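Haloacid dehalogenase-like hydrolase (Bacteroides thetaiotaomicron, PDB 2RBK) probably acts as a magnesium-dependent phosphatase of the haloacid dehalogenase superfamily, and binds magnesium in its active site. Local coordinates at residues C104-P117 against I134-I148. Sequence-based numbering, arbitrary orientation. Where two conformers were deposited one is given.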
# COMPACT_ATOMS: atom_id res chain seq x y z
N CYS A 104 -17.60 -3.92 -0.62
CA CYS A 104 -16.68 -2.90 -0.10
C CYS A 104 -16.14 -3.37 1.24
O CYS A 104 -16.90 -3.84 2.08
CB CYS A 104 -17.38 -1.56 0.03
SG CYS A 104 -16.28 -0.16 0.38
N ILE A 105 -14.83 -3.25 1.40
CA ILE A 105 -14.12 -3.50 2.66
C ILE A 105 -14.03 -2.20 3.42
O ILE A 105 -13.78 -1.11 2.87
CB ILE A 105 -12.74 -4.10 2.40
CG1 ILE A 105 -12.83 -5.46 1.71
CG2 ILE A 105 -11.86 -4.14 3.61
CD1 ILE A 105 -11.53 -5.93 1.11
N PHE A 106 -14.27 -2.29 4.74
CA PHE A 106 -14.18 -1.15 5.66
C PHE A 106 -13.18 -1.47 6.73
O PHE A 106 -13.37 -2.47 7.45
CB PHE A 106 -15.55 -0.80 6.27
CG PHE A 106 -16.57 -0.33 5.26
CD1 PHE A 106 -17.31 -1.23 4.51
CD2 PHE A 106 -16.77 1.02 5.03
CE1 PHE A 106 -18.20 -0.79 3.59
CE2 PHE A 106 -17.70 1.45 4.12
CZ PHE A 106 -18.42 0.53 3.37
N VAL A 107 -12.13 -0.69 6.86
CA VAL A 107 -11.05 -0.97 7.77
C VAL A 107 -11.05 0.07 8.90
O VAL A 107 -10.98 1.27 8.64
CB VAL A 107 -9.66 -0.95 7.07
CG1 VAL A 107 -8.67 -1.55 8.04
CG2 VAL A 107 -9.68 -1.65 5.75
N GLU A 108 -11.12 -0.41 10.12
CA GLU A 108 -11.00 0.36 11.34
C GLU A 108 -9.60 0.13 11.89
O GLU A 108 -8.84 -0.69 11.40
CB GLU A 108 -12.04 -0.07 12.35
CG GLU A 108 -13.47 0.10 11.87
CD GLU A 108 -14.41 -0.67 12.77
OE1 GLU A 108 -14.83 -0.23 13.83
OE2 GLU A 108 -14.70 -1.82 12.41
N GLU A 109 -9.24 0.87 12.96
CA GLU A 109 -7.90 0.70 13.52
C GLU A 109 -7.61 -0.75 13.92
O GLU A 109 -6.52 -1.23 13.67
CB GLU A 109 -7.76 1.63 14.72
CG GLU A 109 -6.35 1.60 15.25
CD GLU A 109 -5.95 2.55 16.33
OE1 GLU A 109 -6.83 3.11 17.00
OE2 GLU A 109 -4.70 2.77 16.52
N HIS A 110 -8.61 -1.36 14.57
CA HIS A 110 -8.45 -2.71 15.10
C HIS A 110 -9.52 -3.69 14.68
O HIS A 110 -9.71 -4.75 15.31
CB HIS A 110 -8.40 -2.68 16.65
CG HIS A 110 -7.34 -1.85 17.22
ND1 HIS A 110 -5.99 -2.10 16.99
CD2 HIS A 110 -7.45 -0.77 18.03
CE1 HIS A 110 -5.29 -1.17 17.66
NE2 HIS A 110 -6.14 -0.36 18.28
N ASN A 111 -10.17 -3.46 13.54
CA ASN A 111 -11.11 -4.42 12.94
C ASN A 111 -11.12 -4.20 11.45
O ASN A 111 -10.79 -3.11 10.97
CB ASN A 111 -12.53 -4.34 13.46
CG ASN A 111 -12.65 -4.79 14.89
OD1 ASN A 111 -12.69 -6.00 15.13
ND2 ASN A 111 -12.76 -3.85 15.77
N ILE A 112 -11.50 -5.23 10.74
CA ILE A 112 -11.65 -5.19 9.29
C ILE A 112 -12.93 -5.98 8.94
O ILE A 112 -13.16 -7.03 9.52
CB ILE A 112 -10.41 -5.68 8.52
CG1 ILE A 112 -10.54 -5.45 7.02
CG2 ILE A 112 -10.06 -7.12 8.84
CD1 ILE A 112 -9.24 -5.75 6.21
N SER A 113 -13.70 -5.44 8.03
CA SER A 113 -14.97 -6.05 7.62
C SER A 113 -15.19 -5.92 6.15
O SER A 113 -14.66 -5.01 5.50
CB SER A 113 -16.11 -5.31 8.34
OG SER A 113 -15.95 -5.17 9.70
N VAL A 114 -16.05 -6.77 5.62
CA VAL A 114 -16.49 -6.67 4.21
C VAL A 114 -17.99 -6.72 4.17
O VAL A 114 -18.62 -7.45 4.94
CB VAL A 114 -15.80 -7.73 3.35
CG1 VAL A 114 -16.17 -9.16 3.78
CG2 VAL A 114 -16.09 -7.50 1.89
N CYS A 115 -18.54 -5.92 3.25
CA CYS A 115 -19.98 -5.85 3.05
C CYS A 115 -20.30 -6.52 1.70
O CYS A 115 -19.71 -6.20 0.68
CB CYS A 115 -20.46 -4.44 3.08
SG CYS A 115 -20.09 -3.56 4.61
N GLN A 116 -21.27 -7.46 1.73
CA GLN A 116 -21.77 -8.16 0.56
C GLN A 116 -20.67 -8.72 -0.34
O GLN A 116 -20.63 -8.52 -1.58
CB GLN A 116 -22.75 -7.27 -0.23
CG GLN A 116 -23.92 -6.73 0.55
CD GLN A 116 -24.90 -7.78 0.97
OE1 GLN A 116 -25.13 -8.77 0.24
NE2 GLN A 116 -25.62 -7.54 2.07
N PRO A 117 -19.76 -9.48 0.25
CA PRO A 117 -18.69 -10.01 -0.57
C PRO A 117 -19.19 -10.89 -1.73
O PRO A 117 -20.16 -11.63 -1.51
CB PRO A 117 -17.87 -10.82 0.43
CG PRO A 117 -18.79 -11.18 1.57
CD PRO A 117 -19.70 -9.98 1.62
N ILE A 134 -12.23 -12.21 5.42
CA ILE A 134 -12.56 -11.02 6.19
C ILE A 134 -13.99 -11.18 6.70
O ILE A 134 -14.86 -11.58 5.93
CB ILE A 134 -12.44 -9.77 5.32
CG1 ILE A 134 -10.97 -9.56 4.88
CG2 ILE A 134 -12.97 -8.56 5.99
CD1 ILE A 134 -10.80 -8.58 3.75
N PRO A 135 -14.30 -10.89 7.94
CA PRO A 135 -15.67 -11.07 8.43
C PRO A 135 -16.65 -10.15 7.74
O PRO A 135 -16.34 -9.01 7.40
CB PRO A 135 -15.59 -10.66 9.90
CG PRO A 135 -14.17 -10.70 10.25
CD PRO A 135 -13.38 -10.42 9.02
N THR A 136 -17.85 -10.67 7.51
CA THR A 136 -18.91 -9.92 6.90
C THR A 136 -19.73 -9.13 7.89
O THR A 136 -20.08 -9.63 8.94
CB THR A 136 -19.84 -10.91 6.13
OG1 THR A 136 -19.16 -11.49 5.06
CG2 THR A 136 -21.09 -10.21 5.57
N VAL A 137 -20.05 -7.89 7.54
CA VAL A 137 -20.97 -7.05 8.30
C VAL A 137 -21.89 -6.38 7.28
O VAL A 137 -21.54 -6.25 6.08
CB VAL A 137 -20.27 -6.02 9.18
CG1 VAL A 137 -19.27 -6.74 10.09
CG2 VAL A 137 -19.65 -4.88 8.45
N SER A 138 -23.03 -5.89 7.78
CA SER A 138 -23.93 -5.15 6.91
C SER A 138 -23.36 -3.81 6.53
O SER A 138 -22.59 -3.18 7.26
CB SER A 138 -25.30 -4.97 7.55
OG SER A 138 -25.17 -4.04 8.64
N PHE A 139 -23.83 -3.28 5.38
CA PHE A 139 -23.50 -1.93 4.99
C PHE A 139 -23.96 -0.93 6.04
O PHE A 139 -23.29 0.07 6.27
CB PHE A 139 -24.09 -1.56 3.64
CG PHE A 139 -23.27 -1.99 2.44
CD1 PHE A 139 -23.70 -2.98 1.58
CD2 PHE A 139 -22.05 -1.36 2.18
CE1 PHE A 139 -22.94 -3.28 0.48
CE2 PHE A 139 -21.33 -1.67 1.07
CZ PHE A 139 -21.78 -2.67 0.21
N GLU A 140 -25.12 -1.18 6.65
CA GLU A 140 -25.61 -0.30 7.68
C GLU A 140 -24.62 -0.19 8.83
O GLU A 140 -24.26 0.91 9.29
CB GLU A 140 -27.02 -0.71 8.16
CG GLU A 140 -27.59 0.29 9.13
CD GLU A 140 -28.07 1.57 8.48
OE1 GLU A 140 -27.31 2.56 8.43
OE2 GLU A 140 -29.26 1.53 8.04
N GLU A 141 -24.19 -1.34 9.30
CA GLU A 141 -23.24 -1.29 10.41
C GLU A 141 -21.94 -0.63 9.98
O GLU A 141 -21.35 0.18 10.71
CB GLU A 141 -22.91 -2.69 10.88
CG GLU A 141 -23.88 -3.30 11.77
CD GLU A 141 -23.47 -4.58 12.49
OE1 GLU A 141 -22.26 -4.95 12.53
OE2 GLU A 141 -24.36 -5.21 12.99
N ALA A 142 -21.42 -0.98 8.82
CA ALA A 142 -20.19 -0.34 8.31
C ALA A 142 -20.30 1.15 8.19
O ALA A 142 -19.34 1.95 8.45
CB ALA A 142 -19.88 -0.95 6.95
N SER A 143 -21.46 1.63 7.78
CA SER A 143 -21.59 3.05 7.50
C SER A 143 -21.46 3.88 8.77
O SER A 143 -21.27 5.10 8.64
CB SER A 143 -22.96 3.14 6.80
OG SER A 143 -24.00 3.28 7.76
N ASN A 144 -21.53 3.25 9.93
CA ASN A 144 -21.44 3.95 11.19
C ASN A 144 -20.10 3.83 11.91
O ASN A 144 -19.96 4.40 13.01
CB ASN A 144 -22.56 3.45 12.16
CG ASN A 144 -23.91 3.88 11.56
OD1 ASN A 144 -23.98 5.06 11.10
ND2 ASN A 144 -24.86 2.98 11.62
N LYS A 145 -19.14 3.14 11.38
CA LYS A 145 -17.83 2.89 11.94
C LYS A 145 -16.92 4.08 11.72
O LYS A 145 -17.07 4.82 10.78
CB LYS A 145 -17.20 1.66 11.24
CG LYS A 145 -17.97 0.32 11.54
CD LYS A 145 -17.31 -0.83 10.80
CE LYS A 145 -17.91 -2.18 11.17
NZ LYS A 145 -17.29 -2.67 12.44
N GLU A 146 -15.92 4.18 12.57
CA GLU A 146 -14.82 5.09 12.36
C GLU A 146 -13.82 4.39 11.40
O GLU A 146 -13.08 3.49 11.81
CB GLU A 146 -14.28 5.47 13.73
CG GLU A 146 -15.35 6.00 14.68
CD GLU A 146 -16.23 7.18 14.31
OE1 GLU A 146 -15.64 8.16 13.78
OE2 GLU A 146 -17.48 7.25 14.53
N VAL A 147 -13.84 4.79 10.17
CA VAL A 147 -13.17 4.08 9.11
C VAL A 147 -11.89 4.81 8.70
O VAL A 147 -11.94 6.01 8.37
CB VAL A 147 -14.13 3.87 7.94
CG1 VAL A 147 -13.44 3.18 6.78
CG2 VAL A 147 -15.35 3.07 8.38
N ILE A 148 -10.80 4.09 8.66
CA ILE A 148 -9.50 4.60 8.21
C ILE A 148 -9.32 4.41 6.74
O ILE A 148 -8.77 5.30 6.02
CB ILE A 148 -8.37 3.93 8.98
CG1 ILE A 148 -8.59 4.12 10.50
CG2 ILE A 148 -7.03 4.45 8.52
CD1 ILE A 148 -7.48 3.63 11.37
O HOH W 1 -15.51 2.23 14.64
O HOH W 2 -10.94 3.14 13.58
O HOH W 3 -26.02 -4.89 3.75
O HOH W 4 -22.97 -7.57 4.07
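C115 lies over F139 where the beta-hairpin of strands 104-107 and 112-115 meets the short helix 139-143, in a region of this HAD-fold protein separate from its large mixed sheet. C115 CB sits 3.4 Å from the F139 ring centroid and 8° off the ring normal, a CH-pi contact over the ring centre. C115 SG also lies over this face, a sulfur-aromatic contact, and its chi1 of -59°, placing SG anti to the carbonyl carbon, carries the sulfur on to A142 CB at 3.5 Å. That methyl in turn makes a CH-pi contact with one face of F106, 3.7 Å from the ring centroid and displaced toward the rim. The two phenylalanine side chains cross at about a right angle, F139 CE2 meeting the F106 edge near its plane; C104 CB lies at the edge of F139, whose side chain also touches C97 of helix 87-100. Replacing F139 with alanine removes the ring, which would probably leave C115 CB without its aromatic face and open a gap beside C104.

Along the outer strand 112-115, the backbone forms a single bridge between V114 and T136: V114 N donates to P135 O at 2.9 Å, and V137 N to V114 O at 3.0 Å. Beside it, I134 CD1 packs on the ends of I105 and I112, each crossing at about a right angle. After the bridge, S138 is the helix N-cap, its OG accepting from E141 N at 2.9 Å.

At the hairpin's turn end, I148 N donates to V107 O. K145 and E108 also cross at about a right angle; in the conformer described, one of two modelled, the lysine bends at chi4 (-83°), bringing NZ to E108 OE2 from above the carboxylate plane in a 2.7 Å salt bridge, while water bridges E108 OE1 to E146 N.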